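Local coordinates for GTP binding regulator (Thermotoga maritima, PDB 1VR8), which is of unknown function but resembles the Ran-binding protein Mog1p in fold and may regulate a GTP-binding protein, at residues A[89-93]-A[94-98]. Residues are numbered along the deposited sequence; the frame is centred on the assembly and turned at random.
Sequences SVLDL and PNMGK
V90 lays its CA against the carbonyl oxygen of K98 (3.6 Å), where the two arms of a tight beta hairpin run antiparallel. L91 and K98 form a hydrogen-bonded pair: L91 N bonds to K98 O (2.8 Å) and K98 N to L91 O (2.9 Å). G97 CA also comes to 3.2 Å from L91 O, a strongly bent and at most weak CA-H...O contact beside the K98 N bond. The L91 side chain swings its CG away from the backbone N (chi1 172°), and the L91 and M96 side chains cross at a slant, CD2 of L91 touching CE of selenomethionine M96 at 3.7 Å. D92 stands opposite G97 in a non-hydrogen-bonded pair. L93 N then closes the turn on M96 O (2.9 Å), while CD1 of L93 lies alongside M96 CG at 4.0 Å, both side chains pointing the same way. The bend of M96 at chi3 (-75°) carries its chain from L93 back to L91, making a small apolar patch on one face of the hairpin. S89, V90, L91 and K98, with S100, line the pocket of an azide ion, probably from the crystallisation liquor. Across the other face lies helix 71-79, whose W75 meets V90 and D92; K72 NZ hydrogen-bonds P94 O at the turn. Strand 96-103 continues the sheet into strand 106-113, with backbone hydrogen bonding between G97 and W112, and K98 NZ hydrogen-bonds Y134 OH of helix 126-138.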
loop_
_atom_site.group_PDB
_atom_site.type_symbol
_atom_site.label_atom_id
_atom_site.label_comp_id
_atom_site.label_asym_id
_atom_site.label_seq_id
_atom_site.Cartn_x
_atom_site.Cartn_y
_atom_site.Cartn_z
ATOM N N SER A 89 -11.393 -10.343 2.910
ATOM C CA SER A 89 -11.004 -11.253 1.829
ATOM C C SER A 89 -9.487 -11.320 1.838
ATOM O O SER A 89 -8.823 -10.284 1.820
ATOM C CB SER A 89 -11.473 -10.741 0.477
ATOM O OG SER A 89 -11.089 -11.671 -0.531
ATOM N N VAL A 90 -8.928 -12.528 1.833
ATOM C CA VAL A 90 -7.482 -12.698 2.005
ATOM C C VAL A 90 -6.898 -13.696 0.991
ATOM O O VAL A 90 -7.354 -14.821 0.912
ATOM C CB VAL A 90 -7.133 -13.241 3.424
ATOM C CG1 VAL A 90 -5.610 -13.161 3.681
ATOM C CG2 VAL A 90 -7.870 -12.451 4.492
ATOM N N LEU A 91 -5.863 -13.246 0.279
ATOM C CA LEU A 91 -4.990 -14.105 -0.521
ATOM C C LEU A 91 -3.678 -14.155 0.183
ATOM O O LEU A 91 -3.065 -13.134 0.388
ATOM C CB LEU A 91 -4.773 -13.488 -1.895
ATOM C CG LEU A 91 -3.728 -14.174 -2.771
ATOM C CD1 LEU A 91 -4.165 -15.547 -3.109
ATOM C CD2 LEU A 91 -3.516 -13.328 -4.048
ATOM N N ASP A 92 -3.255 -15.329 0.595
ATOM C CA ASP A 92 -2.059 -15.471 1.437
ATOM C C ASP A 92 -1.177 -16.563 0.841
ATOM O O ASP A 92 -1.426 -17.754 1.025
ATOM C CB ASP A 92 -2.500 -15.849 2.865
ATOM C CG ASP A 92 -1.345 -15.879 3.876
ATOM O OD1 ASP A 92 -0.150 -15.735 3.533
ATOM O OD2 ASP A 92 -1.650 -16.079 5.073
ATOM N N LEU A 93 -0.162 -16.151 0.094
ATOM C CA LEU A 93 0.742 -17.088 -0.554
ATOM C C LEU A 93 2.109 -16.992 0.112
ATOM O O LEU A 93 2.379 -16.051 0.853
ATOM C CB LEU A 93 0.833 -16.738 -2.052
ATOM C CG LEU A 93 -0.486 -16.691 -2.805
ATOM C CD1 LEU A 93 -0.263 -16.210 -4.239
ATOM C CD2 LEU A 93 -1.069 -18.089 -2.784
ATOM N N PRO A 94 2.971 -17.987 -0.113
ATOM C CA PRO A 94 4.275 -17.905 0.556
ATOM C C PRO A 94 5.023 -16.619 0.299
ATOM O O PRO A 94 5.596 -16.051 1.223
ATOM C CB PRO A 94 5.023 -19.118 0.015
ATOM C CG PRO A 94 3.965 -20.094 -0.288
ATOM C CD PRO A 94 2.809 -19.275 -0.812
ATOM N N ASN A 95 4.965 -16.122 -0.934
ATOM C CA ASN A 95 5.800 -15.005 -1.332
ATOM C C ASN A 95 5.059 -13.722 -1.621
ATOM O O ASN A 95 5.668 -12.740 -2.069
ATOM C CB ASN A 95 6.577 -15.442 -2.563
ATOM C CG ASN A 95 7.538 -16.566 -2.247
ATOM O OD1 ASN A 95 7.960 -16.738 -1.084
ATOM N ND2 ASN A 95 7.910 -17.310 -3.251
HETATM N N MSE A 96 3.740 -13.715 -1.418
HETATM C CA MSE A 96 2.982 -12.493 -1.532
HETATM C C MSE A 96 1.629 -12.647 -0.904
HETATM O O MSE A 96 1.140 -13.746 -0.751
HETATM C CB MSE A 96 2.791 -12.039 -2.996
HETATM C CG MSE A 96 2.288 -13.092 -3.878
HETATM SE SE MSE A 96 1.437 -12.252 -5.482
HETATM C CE MSE A 96 -0.237 -11.651 -4.598
ATOM N N GLY A 97 1.011 -11.518 -0.576
ATOM C CA GLY A 97 -0.315 -11.531 -0.016
ATOM C C GLY A 97 -1.059 -10.244 -0.279
ATOM O O GLY A 97 -0.448 -9.183 -0.481
ATOM N N LYS A 98 -2.382 -10.346 -0.266
ATOM C CA LYS A 98 -3.258 -9.219 -0.408
ATOM C C LYS A 98 -4.521 -9.487 0.408
ATOM O O LYS A 98 -5.063 -10.584 0.354
ATOM C CB LYS A 98 -3.647 -9.034 -1.874
ATOM C CG LYS A 98 -4.599 -7.861 -2.101
ATOM C CD LYS A 98 -5.023 -7.776 -3.576
ATOM C CE LYS A 98 -5.958 -6.598 -3.808
ATOM N NZ LYS A 98 -6.338 -6.402 -5.249
#